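Side-chain contacts in D-alanyl-D-alanine carboxypeptidase (Penicillin binding protein) family protein (Francisella tularensis subsp. tularensis, PDB 6OSU), which probably removes the terminal D-alanine from peptidoglycan precursor peptides, acting as a serine-type D-Ala-D-Ala carboxypeptidase of the S11 family in cell wall biosynthesis: residues Pro38-Met43 with Ala318-Tyr323; Arg114-Gly119 with Asn126-Ala131; Lys223-Arg226 with Val231-Ser234. All blocks are in the same frame, centred on the assembly; numbering follows the deposited sequence.

Overall arrangement
Interactions 1 and 2 are buried helix packing built on a leucine, whereas interaction 3 lies mostly at the surface and is carried by backbone hydrogen bonds. Interaction 1 joins the first strand of a five-stranded antiparallel sheet to helix 310-327, far apart in sequence, and sets Leu320 against an indole ring and a threonine. In interaction 2, Leu116 meets alanines across two consecutive helices beside the predicted active site. Interaction 3 is a small hairpin remote from the catalytic residues, between helices 214-220 and 242-251, which the Cys220-Cys248 disulfide links. Centres of interactions 1 and 2 are about 29 Å apart, those of 2 and 3 about 25 Å.

Interaction 1 of 3, residues Pro38-Met43 with Ala318-Tyr323; sequences PAWVTM and AKLLRY
Thr42 on strand 39-44 and Leu320 on helix 310-327 have the closest backbones of the two segments, with the CA of Thr42 6.8 Å from the CA of Leu320. Leu320 fills this gap almost alone, and its two methyls are shared between Trp40 and Thr42. CD1 sits above the rim of the indole's five-membered ring, 3.7 Å from Trp40 CD1, on the same face as CD2. CD2 lies over that ring, 4.1 Å from its centroid and 25° off the normal, a CH-pi contact. The ring can stand up from the strand to receive it because CG of Trp40 sits between the backbone N and carbonyl carbon (chi1 77°). This is the sheet-and-helix layer of the penicillin-binding protein and beta-lactamase clan: helix 310-327 covers one face of the five-stranded sheet, while Val41 points away from it, to helix 176-189. Trp40 NE1 is tied to Ser52 OG on the neighbouring strand 50-54. Thr42 turns its hydroxyl toward the leucine, with OG1 3.5 Å from Leu320 CB. That oxygen, set beside the backbone N (chi1 -53°), is hydrogen-bonded to Ser302 OG on strand 298-307.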
ATOM      1  N   PRO A  38      14.503  10.934   6.151  1.00 74.95           N
ATOM      2  CA  PRO A  38      15.668  10.078   5.875  1.00 74.24           C
ATOM      3  C   PRO A  38      15.391   8.944   4.896  1.00 73.18           C
ATOM      4  O   PRO A  38      16.345   8.412   4.314  1.00 72.52           O
ATOM      5  CB  PRO A  38      16.048   9.541   7.262  1.00 75.49           C
ATOM      6  CG  PRO A  38      14.848   9.786   8.130  1.00 75.74           C
ATOM      7  CD  PRO A  38      14.187  11.007   7.585  1.00 75.80           C
ATOM      8  N   ALA A  39      14.132   8.556   4.690  1.00 56.83           N
ATOM      9  CA  ALA A  39      13.819   7.475   3.766  1.00 55.63           C
ATOM     10  C   ALA A  39      12.364   7.576   3.331  1.00 55.05           C
ATOM     11  O   ALA A  39      11.498   7.977   4.111  1.00 55.49           O
ATOM     12  CB  ALA A  39      14.082   6.104   4.399  1.00 54.41           C
ATOM     13  N   TRP A  40      12.108   7.198   2.078  1.00 53.96           N
ATOM     14  CA  TRP A  40      10.743   7.122   1.573  1.00 51.36           C
ATOM     15  C   TRP A  40      10.715   6.268   0.314  1.00 51.01           C
ATOM     16  O   TRP A  40      11.750   5.997  -0.299  1.00 52.82           O
ATOM     17  CB  TRP A  40      10.154   8.509   1.280  1.00 51.94           C
ATOM     18  CG  TRP A  40      10.651   9.144   0.010  1.00 53.97           C
ATOM     19  CD1 TRP A  40      10.262   8.848  -1.267  1.00 53.88           C
ATOM     20  CD2 TRP A  40      11.611  10.202  -0.101  1.00 56.21           C
ATOM     21  NE1 TRP A  40      10.931   9.644  -2.163  1.00 56.09           N
ATOM     22  CE2 TRP A  40      11.763  10.486  -1.474  1.00 57.20           C
ATOM     23  CE3 TRP A  40      12.360  10.933   0.825  1.00 57.85           C
ATOM     24  CZ2 TRP A  40      12.633  11.468  -1.942  1.00 58.92           C
ATOM     25  CZ3 TRP A  40      13.223  11.909   0.357  1.00 60.40           C
ATOM     26  CH2 TRP A  40      13.352  12.167  -1.014  1.00 60.56           C
ATOM     27  N   VAL A  41       9.505   5.863  -0.066  1.00 48.88           N
ATOM     28  CA  VAL A  41       9.272   5.156  -1.321  1.00 48.44           C
ATOM     29  C   VAL A  41       7.829   5.395  -1.743  1.00 47.22           C
ATOM     30  O   VAL A  41       6.929   5.488  -0.904  1.00 47.03           O
ATOM     31  CB  VAL A  41       9.579   3.646  -1.198  1.00 48.38           C
ATOM     32  CG1 VAL A  41       8.538   2.951  -0.333  1.00 46.04           C
ATOM     33  CG2 VAL A  41       9.655   2.998  -2.583  1.00 48.83           C
ATOM     34  N   THR A  42       7.616   5.523  -3.051  1.00 48.22           N
ATOM     35  CA  THR A  42       6.285   5.617  -3.631  1.00 49.72           C
ATOM     36  C   THR A  42       6.171   4.562  -4.719  1.00 50.50           C
ATOM     37  O   THR A  42       7.002   4.516  -5.632  1.00 51.56           O
ATOM     38  CB  THR A  42       6.004   7.009  -4.211  1.00 52.44           C
ATOM     39  OG1 THR A  42       6.272   8.010  -3.221  1.00 54.75           O
ATOM     40  CG2 THR A  42       4.543   7.121  -4.648  1.00 51.42           C
ATOM     41  N   MET A  43       5.145   3.722  -4.621  1.00 50.09           N
ATOM     42  CA  MET A  43       4.989   2.576  -5.503  1.00 51.46           C
ATOM     43  C   MET A  43       3.569   2.531  -6.047  1.00 51.00           C
ATOM     44  O   MET A  43       2.609   2.797  -5.319  1.00 50.10           O
ATOM     45  CB  MET A  43       5.317   1.273  -4.755  1.00 51.94           C
ATOM     46  CG  MET A  43       4.839   0.011  -5.436  1.00 54.06           C
ATOM     47  SD  MET A  43       5.079  -1.453  -4.409  1.00 55.10           S
ATOM     48  CE  MET A  43       6.866  -1.490  -4.290  1.00 55.33           C
ATOM     49  N   ALA A 318       1.781  13.501   1.748  1.00 60.19           N
ATOM     50  CA  ALA A 318       0.822  14.053   0.798  1.00 60.03           C
ATOM     51  C   ALA A 318       1.522  14.550  -0.459  1.00 60.07           C
ATOM     52  O   ALA A 318       0.994  14.412  -1.569  1.00 58.87           O
ATOM     53  CB  ALA A 318       0.021  15.180   1.447  1.00 61.58           C
ATOM     54  N   LYS A 319       2.717  15.125  -0.306  1.00 61.75           N
ATOM     55  CA  LYS A 319       3.479  15.567  -1.468  1.00 62.89           C
ATOM     56  C   LYS A 319       3.808  14.399  -2.391  1.00 59.37           C
ATOM     57  O   LYS A 319       3.694  14.517  -3.617  1.00 59.07           O
ATOM     58  CB  LYS A 319       4.757  16.279  -1.018  1.00 66.00           C
ATOM     59  CG  LYS A 319       5.760  16.504  -2.138  1.00 68.54           C
ATOM     60  CD  LYS A 319       6.032  17.982  -2.371  1.00 73.38           C
ATOM     61  CE  LYS A 319       7.257  18.450  -1.602  1.00 76.58           C
ATOM     62  NZ  LYS A 319       7.461  19.918  -1.731  1.00 81.62           N
ATOM     63  N   LEU A 320       4.208  13.260  -1.821  1.00 56.71           N
ATOM     64  CA  LEU A 320       4.536  12.096  -2.639  1.00 56.16           C
ATOM     65  C   LEU A 320       3.303  11.546  -3.347  1.00 55.46           C
ATOM     66  O   LEU A 320       3.341  11.261  -4.550  1.00 55.38           O
ATOM     67  CB  LEU A 320       5.182  11.010  -1.779  1.00 56.40           C
ATOM     68  CG  LEU A 320       6.548  11.311  -1.169  1.00 58.96           C
ATOM     69  CD1 LEU A 320       6.975  10.166  -0.268  1.00 58.42           C
ATOM     70  CD2 LEU A 320       7.587  11.554  -2.253  1.00 60.65           C
ATOM     71  N   LEU A 321       2.199  11.379  -2.613  1.00 54.98           N
ATOM     72  CA  LEU A 321       0.987  10.833  -3.219  1.00 54.28           C
ATOM     73  C   LEU A 321       0.441  11.757  -4.302  1.00 55.53           C
ATOM     74  O   LEU A 321       0.012  11.293  -5.364  1.00 54.91           O
ATOM     75  CB  LEU A 321      -0.074  10.585  -2.147  1.00 53.19           C
ATOM     76  CG  LEU A 321       0.242   9.474  -1.145  1.00 50.86           C
ATOM     77  CD1 LEU A 321      -0.804   9.442  -0.047  1.00 50.02           C
ATOM     78  CD2 LEU A 321       0.328   8.124  -1.849  1.00 48.58           C
ATOM     79  N   ARG A 322       0.446  13.067  -4.049  1.00 57.87           N
ATOM     80  CA  ARG A 322      -0.024  14.020  -5.052  1.00 59.95           C
ATOM     81  C   ARG A 322       0.880  14.018  -6.279  1.00 59.86           C
ATOM     82  O   ARG A 322       0.401  14.108  -7.416  1.00 58.44           O
ATOM     83  CB  ARG A 322      -0.097  15.416  -4.439  1.00 62.38           C
ATOM     84  CG  ARG A 322      -0.651  16.485  -5.359  1.00 66.28           C
ATOM     85  CD  ARG A 322      -0.473  17.872  -4.752  1.00 70.90           C
ATOM     86  NE  ARG A 322      -0.388  17.834  -3.292  1.00 73.04           N
ATOM     87  CZ  ARG A 322       0.688  18.188  -2.591  1.00 75.15           C
ATOM     88  NH1 ARG A 322       1.778  18.623  -3.212  1.00 76.40           N
ATOM     89  NH2 ARG A 322       0.671  18.118  -1.265  1.00 75.05           N
ATOM     90  N   TYR A 323       2.192  13.916  -6.062  1.00 61.53           N
ATOM     91  CA  TYR A 323       3.142  13.887  -7.170  1.00 63.86           C
ATOM     92  C   TYR A 323       2.927  12.662  -8.053  1.00 61.13           C
ATOM     93  O   TYR A 323       2.921  12.770  -9.286  1.00 61.41           O
ATOM     94  CB  TYR A 323       4.564  13.932  -6.608  1.00 66.96           C
ATOM     95  CG  TYR A 323       5.672  13.578  -7.570  1.00 69.76           C
ATOM     96  CD1 TYR A 323       6.180  14.520  -8.456  1.00 72.92           C
ATOM     97  CD2 TYR A 323       6.239  12.307  -7.566  1.00 69.64           C
ATOM     98  CE1 TYR A 323       7.207  14.201  -9.328  1.00 74.71           C
ATOM     99  CE2 TYR A 323       7.264  11.978  -8.432  1.00 71.61           C
ATOM    100  CZ  TYR A 323       7.745  12.927  -9.310  1.00 74.70           C
ATOM    101  OH  TYR A 323       8.767  12.598 -10.168  1.00 77.05           O
TER

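Interaction 2 of 3, residues Arg114-Gly119 with Asn126-Ala131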
ATOM      1  N   ARG A 114     -13.163  -8.437  15.150  1.00 60.65           N
ATOM      2  CA  ARG A 114     -13.462  -7.180  14.475  1.00 60.78           C
ATOM      3  C   ARG A 114     -13.141  -5.986  15.368  1.00 57.39           C
ATOM      4  O   ARG A 114     -12.523  -5.015  14.916  1.00 54.39           O
ATOM      5  CB  ARG A 114     -14.926  -7.155  14.030  1.00 64.95           C
ATOM      6  CG  ARG A 114     -15.183  -6.228  12.846  1.00 67.18           C
ATOM      7  CD  ARG A 114     -16.612  -6.319  12.307  1.00 72.99           C
ATOM      8  NE  ARG A 114     -16.756  -7.263  11.193  1.00 77.97           N
ATOM      9  CZ  ARG A 114     -16.321  -7.042   9.952  1.00 79.97           C
ATOM     10  NH1 ARG A 114     -15.690  -5.912   9.650  1.00 79.03           N
ATOM     11  NH2 ARG A 114     -16.510  -7.957   9.007  1.00 81.34           N
ATOM     12  N   ASN A 115     -13.519  -6.056  16.648  1.00 56.99           N
ATOM     13  CA  ASN A 115     -13.210  -4.961  17.565  1.00 56.55           C
ATOM     14  C   ASN A 115     -11.711  -4.854  17.826  1.00 55.18           C
ATOM     15  O   ASN A 115     -11.155  -3.748  17.827  1.00 54.03           O
ATOM     16  CB  ASN A 115     -13.970  -5.136  18.876  1.00 58.54           C
ATOM     17  CG  ASN A 115     -15.447  -4.827  18.738  1.00 62.16           C
ATOM     18  OD1 ASN A 115     -15.848  -4.021  17.899  1.00 62.02           O
ATOM     19  ND2 ASN A 115     -16.266  -5.462  19.571  1.00 65.88           N
ATOM     20  N   LEU A 116     -11.039  -5.988  18.055  1.00 55.41           N
ATOM     21  CA  LEU A 116      -9.604  -5.960  18.336  1.00 54.58           C
ATOM     22  C   LEU A 116      -8.812  -5.461  17.135  1.00 52.59           C
ATOM     23  O   LEU A 116      -7.856  -4.693  17.292  1.00 51.09           O
ATOM     24  CB  LEU A 116      -9.114  -7.347  18.753  1.00 54.95           C
ATOM     25  CG  LEU A 116      -9.521  -7.853  20.135  1.00 55.95           C
ATOM     26  CD1 LEU A 116      -8.986  -9.257  20.361  1.00 56.45           C
ATOM     27  CD2 LEU A 116      -9.023  -6.909  21.216  1.00 54.85           C
ATOM     28  N   VAL A 117      -9.186  -5.892  15.927  1.00 52.69           N
ATOM     29  CA  VAL A 117      -8.486  -5.432  14.734  1.00 52.05           C
ATOM     30  C   VAL A 117      -8.722  -3.943  14.522  1.00 53.38           C
ATOM     31  O   VAL A 117      -7.810  -3.206  14.126  1.00 53.51           O
ATOM     32  CB  VAL A 117      -8.914  -6.258  13.508  1.00 52.00           C
ATOM     33  CG1 VAL A 117      -8.355  -5.657  12.230  1.00 49.77           C
ATOM     34  CG2 VAL A 117      -8.449  -7.693  13.658  1.00 53.00           C
ATOM     35  N   THR A 118      -9.944  -3.474  14.785  1.00 54.65           N
ATOM     36  CA  THR A 118     -10.221  -2.045  14.693  1.00 55.60           C
ATOM     37  C   THR A 118      -9.369  -1.263  15.686  1.00 56.85           C
ATOM     38  O   THR A 118      -8.797  -0.220  15.344  1.00 56.36           O
ATOM     39  CB  THR A 118     -11.710  -1.777  14.928  1.00 56.21           C
ATOM     40  OG1 THR A 118     -12.488  -2.626  14.077  1.00 57.92           O
ATOM     41  CG2 THR A 118     -12.046  -0.328  14.612  1.00 55.20           C
ATOM     42  N   GLY A 119      -9.261  -1.758  16.921  1.00 57.82           N
ATOM     43  CA  GLY A 119      -8.400  -1.105  17.890  1.00 57.46           C
ATOM     44  C   GLY A 119      -6.953  -1.071  17.439  1.00 56.04           C
ATOM     45  O   GLY A 119      -6.269  -0.055  17.585  1.00 55.56           O
ATOM     46  N   ASN A 126      -1.971  -1.231  21.814  1.00 53.17           N
ATOM     47  CA  ASN A 126      -1.040  -2.330  22.048  1.00 52.68           C
ATOM     48  C   ASN A 126      -1.726  -3.499  22.751  1.00 53.25           C
ATOM     49  O   ASN A 126      -1.402  -4.663  22.488  1.00 52.93           O
ATOM     50  CB  ASN A 126       0.160  -1.834  22.854  1.00 53.24           C
ATOM     51  CG  ASN A 126       0.976  -0.807  22.105  1.00 52.84           C
ATOM     52  OD1 ASN A 126       1.228  -0.957  20.909  1.00 51.97           O
ATOM     53  ND2 ASN A 126       1.373   0.257  22.794  1.00 54.05           N
ATOM     54  N   ASP A 127      -2.676  -3.213  23.643  1.00 54.79           N
ATOM     55  CA  ASP A 127      -3.390  -4.291  24.322  1.00 55.82           C
ATOM     56  C   ASP A 127      -4.163  -5.158  23.330  1.00 54.18           C
ATOM     57  O   ASP A 127      -4.205  -6.385  23.472  1.00 54.70           O
ATOM     58  CB  ASP A 127      -4.317  -3.719  25.400  1.00 58.04           C
ATOM     59  CG  ASP A 127      -5.181  -2.568  24.904  1.00 58.48           C
ATOM     60  OD1 ASP A 127      -5.089  -2.204  23.714  1.00 56.95           O
ATOM     61  OD2 ASP A 127      -5.961  -2.023  25.717  1.00 60.34           O
ATOM     62  N   ALA A 128      -4.759  -4.541  22.307  1.00 52.66           N
ATOM     63  CA  ALA A 128      -5.475  -5.320  21.301  1.00 54.22           C
ATOM     64  C   ALA A 128      -4.512  -6.148  20.460  1.00 53.91           C
ATOM     65  O   ALA A 128      -4.778  -7.322  20.175  1.00 53.47           O
ATOM     66  CB  ALA A 128      -6.308  -4.401  20.409  1.00 54.32           C
ATOM     67  N   THR A 129      -3.385  -5.553  20.061  1.00 53.71           N
ATOM     68  CA  THR A 129      -2.380  -6.282  19.294  1.00 51.95           C
ATOM     69  C   THR A 129      -1.872  -7.492  20.068  1.00 53.22           C
ATOM     70  O   THR A 129      -1.746  -8.591  19.516  1.00 52.78           O
ATOM     71  CB  THR A 129      -1.220  -5.352  18.938  1.00 50.39           C
ATOM     72  OG1 THR A 129      -1.733  -4.175  18.305  1.00 49.38           O
ATOM     73  CG2 THR A 129      -0.249  -6.045  17.991  1.00 49.22           C
ATOM     74  N   ILE A 130      -1.578  -7.307  21.356  1.00 54.75           N
ATOM     75  CA  ILE A 130      -1.061  -8.404  22.168  1.00 55.79           C
ATOM     76  C   ILE A 130      -2.121  -9.483  22.350  1.00 56.85           C
ATOM     77  O   ILE A 130      -1.808 -10.681  22.375  1.00 58.60           O
ATOM     78  CB  ILE A 130      -0.548  -7.864  23.517  1.00 56.37           C
ATOM     79  CG1 ILE A 130       0.694  -6.997  23.300  1.00 56.70           C
ATOM     80  CG2 ILE A 130      -0.251  -8.998  24.488  1.00 57.36           C
ATOM     81  CD1 ILE A 130       1.716  -7.626  22.372  1.00 56.68           C
ATOM     82  N   ALA A 131      -3.391  -9.082  22.470  1.00 55.95           N
ATOM     83  CA  ALA A 131      -4.457 -10.062  22.663  1.00 57.38           C
ATOM     84  C   ALA A 131      -4.645 -10.928  21.424  1.00 56.27           C
ATOM     85  O   ALA A 131      -4.900 -12.132  21.538  1.00 56.80           O
ATOM     86  CB  ALA A 131      -5.762  -9.358  23.032  1.00 57.96           C
TER
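Leu116 lays one branch of its side chain over Ala128, with CD2 3.8 Å from Ala128 CB, and sends the other toward Ala131, where CD1 stands 4.2 Å from CB. Three residues apart, nearly one helical turn, the two alanines follow each other on the face that helix 126-137 offers to helix 113-123. The two helices run in roughly opposite directions, joined by a tight turn that carries Ser124, a predicted active-site residue that with Asn126 fits the SxN motif in the helical part of this clan's fold. The leucine reaches across because CG lies beside the backbone N, anti to the carbonyl carbon (chi1 -72°), which carries both methyls to the partner helix. Alanine methyls allow close approach: the CA atoms of Leu116 and Ala128 are only 5.1 Å apart, and Ala128 CB also touches the carbonyl oxygen of Leu116. Gly119, almost a turn on, has no side chain and presents its bare CA toward Ala128 CB.

Asn126 points away from this interface, and its OD1 is hydrogen-bonded to Lys67 NZ, the predicted proton acceptor, while ND2 holds Gly99 O. The Ala128 side chain is about 7 Å from that of Lys67, close to the predicted site without touching it. Asp127 swings its carboxylate back alongside its own backbone, where OD1 takes a weak, strongly bent bond from Ala128 N and a further one from Met103 N in the adjoining loop. On the far side of helix 113-123, Arg114 O is gripped twice from opposite faces of its carbonyl plane, by Thr118 N at 3.0 Å and by Thr118 OG1, which sits 29° out of that plane.

Interaction 3 of 3, residues Lys223-Arg226 with Val231-Ser234; sequences KFDR and VIES
A classic beta bulge interrupts the short hairpin of strands 223-224 and 231-233, where Ile232 and Glu233 both stand opposite Lys223. The carbonyl oxygen of Lys223 serves both residues: Ile232 N donates to it at 2.6 Å from 26° out of the carbonyl plane, and Glu233 N reaches it only weakly, at 3.3 Å. In return, Lys223 N gives a nearly straight bond to Glu233 O (2.8 Å, 170°), in the carbonyl plane and on a lone pair. Lys223 and Glu233 form the hydrogen-bonded antiparallel pair, and their side chains leave the same face, with Lys223 CB 3.6 Å from Glu233 CB before the charged ends diverge.

The extra residue of the bulge shifts the register by one, which brings Phe224 opposite Val231 as a non-hydrogen-bonded pair on the other face. There Phe224 CD2 lies 3.9 Å from Val231 CA, the ring meeting the valine obliquely and also touching Phe252 and Phe258. Ile232 instead runs across the hairpin toward Asp225. Its CG1 is held beside the backbone N (chi1 -73°), and CD1 ends 3.8 Å from Asp225 CB. The carboxylate of Asp225 turns to the connecting loop, where OD2 is hydrogen-bonded to Thr228 OG1.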
ATOM      1  N   LYS A 223     -24.199  12.560  25.122  1.00 87.50           N
ATOM      2  CA  LYS A 223     -23.469  13.498  25.963  1.00 87.37           C
ATOM      3  C   LYS A 223     -22.539  12.712  26.877  1.00 84.10           C
ATOM      4  O   LYS A 223     -22.989  11.836  27.625  1.00 83.95           O
ATOM      5  CB  LYS A 223     -24.426  14.361  26.782  1.00 91.24           C
ATOM      6  CG  LYS A 223     -23.741  15.442  27.598  1.00 92.90           C
ATOM      7  CD  LYS A 223     -24.285  16.818  27.245  1.00 96.83           C
ATOM      8  CE  LYS A 223     -23.802  17.874  28.225  1.00 99.72           C
ATOM      9  NZ  LYS A 223     -24.450  19.191  27.973  1.00104.28           N
ATOM     10  N   PHE A 224     -21.247  13.022  26.809  1.00 81.55           N
ATOM     11  CA  PHE A 224     -20.235  12.355  27.612  1.00 80.44           C
ATOM     12  C   PHE A 224     -19.629  13.337  28.600  1.00 83.22           C
ATOM     13  O   PHE A 224     -19.350  14.489  28.251  1.00 84.82           O
ATOM     14  CB  PHE A 224     -19.132  11.757  26.731  1.00 76.60           C
ATOM     15  CG  PHE A 224     -19.621  10.715  25.771  1.00 75.45           C
ATOM     16  CD1 PHE A 224     -19.813  11.020  24.434  1.00 75.05           C
ATOM     17  CD2 PHE A 224     -19.902   9.431  26.206  1.00 75.39           C
ATOM     18  CE1 PHE A 224     -20.267  10.062  23.549  1.00 74.57           C
ATOM     19  CE2 PHE A 224     -20.359   8.470  25.324  1.00 74.79           C
ATOM     20  CZ  PHE A 224     -20.541   8.785  23.995  1.00 74.40           C
ATOM     21  N   ASP A 225     -19.438  12.881  29.837  1.00 84.35           N
ATOM     22  CA  ASP A 225     -18.678  13.656  30.808  1.00 86.14           C
ATOM     23  C   ASP A 225     -17.254  13.856  30.306  1.00 84.28           C
ATOM     24  O   ASP A 225     -16.579  12.900  29.910  1.00 81.29           O
ATOM     25  CB  ASP A 225     -18.669  12.948  32.163  1.00 87.57           C
ATOM     26  CG  ASP A 225     -18.078  13.809  33.263  1.00 90.60           C
ATOM     27  OD1 ASP A 225     -18.174  15.051  33.162  1.00 92.95           O
ATOM     28  OD2 ASP A 225     -17.512  13.248  34.225  1.00 91.02           O
ATOM     29  N   ARG A 226     -16.800  15.112  30.316  1.00 86.06           N
ATOM     30  CA  ARG A 226     -15.477  15.428  29.785  1.00 84.66           C
ATOM     31  C   ARG A 226     -14.374  14.738  30.580  1.00 82.01           C
ATOM     32  O   ARG A 226     -13.384  14.271  30.005  1.00 79.44           O
ATOM     33  CB  ARG A 226     -15.273  16.944  29.775  1.00 89.06           C
ATOM     34  CG  ARG A 226     -15.757  17.640  31.045  1.00 95.20           C
ATOM     35  CD  ARG A 226     -16.171  19.082  30.771  1.00100.35           C
ATOM     36  NE  ARG A 226     -17.165  19.562  31.732  1.00105.47           N
ATOM     37  CZ  ARG A 226     -17.012  20.628  32.514  1.00109.89           C
ATOM     38  NH1 ARG A 226     -15.902  21.350  32.453  1.00111.01           N
ATOM     39  NH2 ARG A 226     -17.978  20.978  33.355  1.00113.02           N
ATOM     40  N   VAL A 231     -21.163   8.435  29.981  1.00 85.37           N
ATOM     41  CA  VAL A 231     -22.297   9.001  29.266  1.00 86.14           C
ATOM     42  C   VAL A 231     -23.259   9.636  30.259  1.00 88.95           C
ATOM     43  O   VAL A 231     -23.684   9.005  31.238  1.00 90.99           O
ATOM     44  CB  VAL A 231     -22.989   7.918  28.426  1.00 86.64           C
ATOM     45  CG1 VAL A 231     -23.049   6.632  29.208  1.00 87.27           C
ATOM     46  CG2 VAL A 231     -24.385   8.362  28.019  1.00 89.76           C
ATOM     47  N   ILE A 232     -23.594  10.897  30.016  1.00 90.03           N
ATOM     48  CA  ILE A 232     -24.571  11.629  30.812  1.00 93.82           C
ATOM     49  C   ILE A 232     -25.952  11.559  30.181  1.00 98.34           C
ATOM     50  O   ILE A 232     -26.930  11.217  30.843  1.00102.21           O
ATOM     51  CB  ILE A 232     -24.106  13.089  31.001  1.00 92.78           C
ATOM     52  CG1 ILE A 232     -22.940  13.149  31.993  1.00 89.90           C
ATOM     53  CG2 ILE A 232     -25.256  13.980  31.432  1.00 97.72           C
ATOM     54  CD1 ILE A 232     -22.165  14.454  31.951  1.00 89.36           C
ATOM     55  N   GLU A 233     -26.044  11.859  28.888  1.00 98.57           N
ATOM     56  CA  GLU A 233     -27.293  11.777  28.142  1.00101.28           C
ATOM     57  C   GLU A 233     -27.145  10.775  27.005  1.00 98.05           C
ATOM     58  O   GLU A 233     -26.181  10.843  26.233  1.00 94.28           O
ATOM     59  CB  GLU A 233     -27.689  13.149  27.590  1.00104.58           C
ATOM     60  CG  GLU A 233     -28.483  13.999  28.562  1.00110.04           C
ATOM     61  CD  GLU A 233     -29.806  13.362  28.920  1.00114.87           C
ATOM     62  OE1 GLU A 233     -30.227  13.470  30.093  1.00117.64           O
ATOM     63  OE2 GLU A 233     -30.418  12.742  28.023  1.00115.91           O
ATOM     64  N   SER A 234     -28.105   9.850  26.906  1.00 98.04           N
ATOM     65  CA  SER A 234     -28.109   8.900  25.798  1.00 95.18           C
ATOM     66  C   SER A 234     -28.301   9.615  24.467  1.00 95.18           C
ATOM     67  O   SER A 234     -27.589   9.339  23.496  1.00 93.12           O
ATOM     68  CB  SER A 234     -29.198   7.845  26.002  1.00 97.42           C
ATOM     69  OG  SER A 234     -28.781   6.834  26.905  1.00 96.86           O
TER